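Local coordinates for protein DNA double-strand break repair nuclease NurA (Sulfolobus solfataricus, PDB 2YGK) that acts as a manganese-dependent nuclease in DNA double-strand break repair, probably working with the helicase HerA to resect the 5' strand of DNA ends, at residues T218-E221 with L222-K226; D315-K318 with I319-V323. All blocks are in the same frame, centred on the assembly; numbering follows the deposited sequence.

Contact 1: T218-E221 with L222-K226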
ATOM      1  N   THR A 218      17.310  13.507   3.925  1.00 49.05           N
ATOM      2  CA  THR A 218      18.232  12.841   3.002  1.00 50.02           C
ATOM      3  C   THR A 218      19.420  13.740   2.644  1.00 51.39           C
ATOM      4  O   THR A 218      20.562  13.281   2.520  1.00 52.03           O
ATOM      5  CB  THR A 218      17.507  12.439   1.707  1.00 51.67           C
ATOM      6  OG1 THR A 218      16.421  11.553   2.019  1.00 50.80           O
ATOM      7  CG2 THR A 218      18.452  11.772   0.746  1.00 52.38           C
ATOM      8  N   VAL A 219      19.147  15.023   2.463  1.00 51.72           N
ATOM      9  CA  VAL A 219      20.202  16.016   2.287  1.00 52.64           C
ATOM     10  C   VAL A 219      21.214  15.982   3.445  1.00 51.34           C
ATOM     11  O   VAL A 219      22.404  15.952   3.206  1.00 52.07           O
ATOM     12  CB  VAL A 219      19.609  17.445   2.088  1.00 53.25           C
ATOM     13  CG1 VAL A 219      20.595  18.481   2.417  1.00 53.50           C
ATOM     14  CG2 VAL A 219      19.196  17.640   0.668  1.00 55.58           C
ATOM     15  N   LEU A 220      20.753  15.939   4.688  1.00 49.51           N
ATOM     16  CA  LEU A 220      21.685  15.906   5.839  1.00 48.90           C
ATOM     17  C   LEU A 220      22.502  14.623   5.999  1.00 48.76           C
ATOM     18  O   LEU A 220      23.587  14.625   6.579  1.00 49.25           O
ATOM     19  CB  LEU A 220      20.936  16.141   7.147  1.00 47.10           C
ATOM     20  CG  LEU A 220      20.243  17.487   7.280  1.00 47.49           C
ATOM     21  CD1 LEU A 220      19.185  17.393   8.360  1.00 43.97           C
ATOM     22  CD2 LEU A 220      21.287  18.613   7.534  1.00 48.58           C
ATOM     23  N   GLU A 221      21.965  13.513   5.524  1.00 49.20           N
ATOM     24  CA  GLU A 221      22.648  12.226   5.633  1.00 49.44           C
ATOM     25  C   GLU A 221      23.725  12.154   4.593  1.00 50.96           C
ATOM     26  O   GLU A 221      24.739  11.504   4.803  1.00 51.60           O
ATOM     27  CB  GLU A 221      21.666  11.076   5.469  1.00 49.28           C
ATOM     28  CG  GLU A 221      20.727  10.884   6.679  1.00 49.88           C
ATOM     29  CD  GLU A 221      19.644   9.823   6.454  1.00 53.14           C
ATOM     30  OE1 GLU A 221      19.688   9.097   5.429  1.00 54.39           O
ATOM     31  OE2 GLU A 221      18.746   9.712   7.324  1.00 55.99           O
ATOM     32  N   LEU A 222      23.510  12.830   3.470  1.00 51.88           N
ATOM     33  CA  LEU A 222      24.501  12.829   2.419  1.00 54.29           C
ATOM     34  C   LEU A 222      25.673  13.723   2.767  1.00 55.09           C
ATOM     35  O   LEU A 222      26.827  13.282   2.648  1.00 57.19           O
ATOM     36  CB  LEU A 222      23.894  13.241   1.069  1.00 55.95           C
ATOM     37  CG  LEU A 222      23.032  12.186   0.381  1.00 54.36           C
ATOM     38  CD1 LEU A 222      22.580  12.749  -0.906  1.00 54.97           C
ATOM     39  CD2 LEU A 222      23.797  10.894   0.168  1.00 53.89           C
ATOM     40  N   PHE A 223      25.386  14.942   3.237  1.00 53.87           N
ATOM     41  CA  PHE A 223      26.406  15.993   3.341  1.00 54.74           C
ATOM     42  C   PHE A 223      26.909  16.369   4.733  1.00 53.55           C
ATOM     43  O   PHE A 223      27.665  17.320   4.864  1.00 54.40           O
ATOM     44  CB  PHE A 223      25.918  17.228   2.601  1.00 55.75           C
ATOM     45  CG  PHE A 223      25.712  16.983   1.141  1.00 56.85           C
ATOM     46  CD1 PHE A 223      26.791  16.711   0.337  1.00 58.04           C
ATOM     47  CD2 PHE A 223      24.432  16.955   0.589  1.00 55.70           C
ATOM     48  CE1 PHE A 223      26.612  16.444  -1.006  1.00 62.04           C
ATOM     49  CE2 PHE A 223      24.241  16.696  -0.748  1.00 57.30           C
ATOM     50  CZ  PHE A 223      25.329  16.443  -1.557  1.00 60.86           C
ATOM     51  N   THR A 224      26.499  15.628   5.763  1.00 51.59           N
ATOM     52  CA  THR A 224      27.089  15.754   7.092  1.00 50.00           C
ATOM     53  C   THR A 224      27.376  14.353   7.612  1.00 50.45           C
ATOM     54  O   THR A 224      26.692  13.390   7.223  1.00 50.51           O
ATOM     55  CB  THR A 224      26.148  16.479   8.063  1.00 48.06           C
ATOM     56  OG1 THR A 224      25.107  15.604   8.513  1.00 44.46           O
ATOM     57  CG2 THR A 224      25.522  17.701   7.418  1.00 46.95           C
ATOM     58  N   GLU A 225      28.380  14.237   8.472  1.00 51.51           N
ATOM     59  CA  GLU A 225      28.742  12.957   9.080  1.00 52.27           C
ATOM     60  C   GLU A 225      28.596  12.983  10.580  1.00 50.03           C
ATOM     61  O   GLU A 225      28.185  11.985  11.164  1.00 48.26           O
ATOM     62  CB  GLU A 225      30.186  12.551   8.727  1.00 55.30           C
ATOM     63  CG  GLU A 225      30.556  11.038   8.981  1.00 60.69           C
ATOM     64  CD  GLU A 225      31.381  10.761  10.279  1.00 66.93           C
ATOM     65  OE1 GLU A 225      32.457  11.373  10.463  1.00 71.36           O
ATOM     66  OE2 GLU A 225      30.970   9.902  11.107  1.00 70.86           O
ATOM     67  N   LYS A 226      28.947  14.113  11.195  1.00 49.52           N
ATOM     68  CA  LYS A 226      29.155  14.165  12.636  1.00 49.16           C
ATOM     69  C   LYS A 226      27.848  14.338  13.418  1.00 47.33           C
ATOM     70  O   LYS A 226      26.850  14.897  12.925  1.00 46.39           O
ATOM     71  CB  LYS A 226      30.137  15.272  13.001  1.00 50.71           C
ATOM     72  CG  LYS A 226      31.604  14.973  12.677  1.00 54.18           C
ATOM     73  CD  LYS A 226      32.283  14.366  13.883  1.00 57.13           C
ATOM     74  CE  LYS A 226      33.664  13.759  13.590  1.00 61.48           C
ATOM     75  NZ  LYS A 226      34.469  13.571  14.892  1.00 62.59           N
TER
HETATM   76  O   HOH W   1      27.147  10.988   6.004  1.00 69.07           O
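L220 and T224 meet at the C-terminal end of helix 216-223, where the last helical turn ends and T224 leaves helical geometry. The backbone bonds come first: L222 N reaches T218 O at 3.1 Å, and F223 N reaches V219 O at 3.1 Å. One residue on, the pattern fades, and T224 N makes a weak bond of 3.2 Å to L220 O. The side chain makes up for this. T224 OG1 donates to L220 O at 2.6 Å, with a C=O...OG1 angle of 148°, and chi1 of 77°, which sets OG1 between the backbone N and the carbonyl carbon, turns the hydroxyl back onto the helix end. R262 grips both ends of this bond, NH1 on T224 OG1 and NH2 on L220 O. A valine here would probably leave R262 NH1 without its hydroxyl mate and L220 O without its short donor, weakening the tie at the helix end.

V219 and F223 pack on I31 of helix 17-38, and the F223 ring, with L222 CB over one face, offset toward the rim, stacks with W333 of the second subunit. A water donates to both E221 O and T224 O, 2.7 Å from each, bridging the two carbonyls where the helix ends.

Contact 2: D315-K318 with I319-V323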
ATOM      1  N   ASP A 315       3.850 -14.736  12.435  1.00 65.82           N
ATOM      2  CA  ASP A 315       2.703 -14.268  13.242  1.00 64.28           C
ATOM      3  C   ASP A 315       1.428 -14.273  12.410  1.00 64.38           C
ATOM      4  O   ASP A 315       0.402 -14.806  12.812  1.00 64.49           O
ATOM      5  CB  ASP A 315       2.937 -12.843  13.769  1.00 62.22           C
ATOM      6  CG  ASP A 315       4.169 -12.729  14.646  1.00 61.57           C
ATOM      7  OD1 ASP A 315       4.408 -13.655  15.446  1.00 62.47           O
ATOM      8  OD2 ASP A 315       4.893 -11.720  14.529  1.00 57.21           O
ATOM      9  N   ARG A 316       1.516 -13.672  11.232  1.00 64.46           N
ATOM     10  CA  ARG A 316       0.409 -13.631  10.299  1.00 65.62           C
ATOM     11  C   ARG A 316      -0.130 -15.028   9.951  1.00 68.49           C
ATOM     12  O   ARG A 316      -1.332 -15.221   9.856  1.00 68.72           O
ATOM     13  CB  ARG A 316       0.852 -12.961   9.007  1.00 65.22           C
ATOM     14  CG  ARG A 316       1.198 -11.533   9.130  1.00 64.77           C
ATOM     15  CD  ARG A 316       1.612 -10.984   7.789  1.00 67.60           C
ATOM     16  NE  ARG A 316       1.648  -9.532   7.856  1.00 69.54           N
ATOM     17  CZ  ARG A 316       2.738  -8.791   7.989  1.00 72.13           C
ATOM     18  NH1 ARG A 316       3.944  -9.371   8.038  1.00 75.31           N
ATOM     19  NH2 ARG A 316       2.615  -7.460   8.061  1.00 70.40           N
ATOM     20  N   GLU A 317       0.778 -15.978   9.728  1.00 70.86           N
ATOM     21  CA  GLU A 317       0.421 -17.349   9.420  1.00 73.81           C
ATOM     22  C   GLU A 317      -0.420 -17.925  10.555  1.00 74.17           C
ATOM     23  O   GLU A 317      -1.495 -18.453  10.309  1.00 74.76           O
ATOM     24  CB  GLU A 317       1.700 -18.177   9.192  1.00 76.17           C
ATOM     25  CG  GLU A 317       1.519 -19.617   8.676  1.00 81.33           C
ATOM     26  CD  GLU A 317       2.872 -20.363   8.460  1.00 86.71           C
ATOM     27  OE1 GLU A 317       3.968 -19.758   8.701  1.00 85.62           O
ATOM     28  OE2 GLU A 317       2.819 -21.561   8.053  1.00 90.38           O
ATOM     29  N   LYS A 318       0.064 -17.793  11.788  1.00 73.95           N
ATOM     30  CA  LYS A 318      -0.633 -18.320  12.964  1.00 75.19           C
ATOM     31  C   LYS A 318      -2.047 -17.769  13.085  1.00 73.12           C
ATOM     32  O   LYS A 318      -2.996 -18.522  13.305  1.00 74.20           O
ATOM     33  CB  LYS A 318       0.125 -17.968  14.251  1.00 75.57           C
ATOM     34  CG  LYS A 318       1.459 -18.660  14.422  1.00 81.37           C
ATOM     35  CD  LYS A 318       1.265 -20.132  14.794  1.00 89.72           C
ATOM     36  CE  LYS A 318       2.594 -20.867  15.024  1.00 94.49           C
ATOM     37  NZ  LYS A 318       2.363 -22.308  15.375  1.00 98.79           N
ATOM     38  N   ILE A 319      -2.163 -16.449  12.954  1.00 70.33           N
ATOM     39  CA  ILE A 319      -3.421 -15.727  13.166  1.00 68.74           C
ATOM     40  C   ILE A 319      -4.475 -16.276  12.205  1.00 69.62           C
ATOM     41  O   ILE A 319      -5.559 -16.696  12.642  1.00 69.94           O
ATOM     42  CB  ILE A 319      -3.263 -14.163  12.974  1.00 66.40           C
ATOM     43  CG1 ILE A 319      -2.211 -13.553  13.930  1.00 65.77           C
ATOM     44  CG2 ILE A 319      -4.586 -13.438  13.147  1.00 64.29           C
ATOM     45  CD1 ILE A 319      -2.645 -13.295  15.362  1.00 65.41           C
ATOM     46  N   ILE A 320      -4.136 -16.303  10.911  1.00 69.66           N
ATOM     47  CA  ILE A 320      -5.047 -16.824   9.867  1.00 71.17           C
ATOM     48  C   ILE A 320      -5.505 -18.259  10.139  1.00 73.96           C
ATOM     49  O   ILE A 320      -6.693 -18.561  10.102  1.00 74.23           O
ATOM     50  CB  ILE A 320      -4.409 -16.797   8.453  1.00 71.28           C
ATOM     51  CG1 ILE A 320      -3.861 -15.419   8.128  1.00 68.50           C
ATOM     52  CG2 ILE A 320      -5.446 -17.178   7.410  1.00 71.57           C
ATOM     53  CD1 ILE A 320      -4.667 -14.314   8.750  1.00 66.72           C
ATOM     54  N   LYS A 321      -4.540 -19.125  10.411  1.00 76.46           N
ATOM     55  CA  LYS A 321      -4.815 -20.479  10.832  1.00 80.40           C
ATOM     56  C   LYS A 321      -5.835 -20.523  11.958  1.00 80.91           C
ATOM     57  O   LYS A 321      -6.790 -21.290  11.888  1.00 82.03           O
ATOM     58  CB  LYS A 321      -3.520 -21.200  11.234  1.00 82.28           C
ATOM     59  CG  LYS A 321      -2.758 -21.757  10.023  1.00 86.73           C
ATOM     60  CD  LYS A 321      -1.359 -22.266  10.368  1.00 91.95           C
ATOM     61  CE  LYS A 321      -0.627 -22.705   9.101  1.00 95.28           C
ATOM     62  NZ  LYS A 321       0.576 -23.523   9.388  1.00 98.71           N
ATOM     63  N   LEU A 322      -5.648 -19.698  12.986  1.00 80.47           N
ATOM     64  CA  LEU A 322      -6.611 -19.685  14.104  1.00 81.61           C
ATOM     65  C   LEU A 322      -8.021 -19.294  13.651  1.00 81.79           C
ATOM     66  O   LEU A 322      -9.000 -19.988  13.942  1.00 82.97           O
ATOM     67  CB  LEU A 322      -6.166 -18.759  15.242  1.00 80.06           C
ATOM     68  CG  LEU A 322      -5.029 -19.290  16.100  1.00 81.72           C
ATOM     69  CD1 LEU A 322      -4.609 -18.220  17.092  1.00 82.24           C
ATOM     70  CD2 LEU A 322      -5.429 -20.555  16.832  1.00 84.31           C
ATOM     71  N   VAL A 323      -8.094 -18.177  12.936  1.00 80.93           N
ATOM     72  CA  VAL A 323      -9.358 -17.631  12.468  1.00 81.40           C
ATOM     73  C   VAL A 323     -10.069 -18.608  11.564  1.00 84.18           C
ATOM     74  O   VAL A 323     -11.255 -18.824  11.714  1.00 85.12           O
ATOM     75  CB  VAL A 323      -9.145 -16.276  11.742  1.00 79.40           C
ATOM     76  CG1 VAL A 323     -10.348 -15.906  10.883  1.00 78.74           C
ATOM     77  CG2 VAL A 323      -8.837 -15.184  12.774  1.00 77.18           C
TER
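The carboxylate of E317 is met by K321 NZ from above its plane, 37° out of it, with OE2 taking the ammonium at 3.3 Å in a salt bridge. The carboxylate of D315 takes no part in this pair; its OD2 accepts from S312 N, just ahead of helix 313-330. E317 and K321 stand one helical turn apart (i to i+4) on the exposed side of the helix, side by side and pointing the same way. With chi1 at -172°, E317 CG stands opposite the backbone N and lies alongside K321 CE at 3.8 Å; the extended chain beyond it carries OE2 to the ammonium. Aliphatic contact thus accompanies the charge pair.

Beneath them runs the regular helical backbone. I319, I320, K321 and L322 each give their N-H to the carbonyl four residues back, on D315, R316, E317 and K318 in turn, and the bond from I320 N to R316 O is nearly straight (175° at the hydrogen). The isoleucines lay their CG1 branches back over the preceding turn: I320 CG1 comes within 3.1 Å of R316 O.

I319 touches both F62 of strand 54-65 and M1 of the second subunit; R316 also rests on F62, I320 on R64 of the same strand, and L322 on Y6 of the second subunit. The E317-K321 pair, at the surface, probably adds only modestly to a helix that its backbone bonds already hold, although E317 may temper the like charges of K318 NZ and K321 NZ, 6.4 Å apart.

Neither contact closes a loop: each joins consecutive segments within or at the end of a single helix, and the two follow in series without nesting or crossing. Starting from the N terminus, the chain lays down more than half of the central mixed sheet's strands before reaching contact 1, at the end of helix 216-223, which sits against helix 17-38 and strand 39-41, just ahead of strand 228-236. After the remaining strands of that sheet it arrives at contact 2, in the final helix 313-330, which rests on strand 54-65. Their centres lie about 42 Å apart and their nearest atoms about 24 Å. What they share is the second subunit, which both reach in the homodimer.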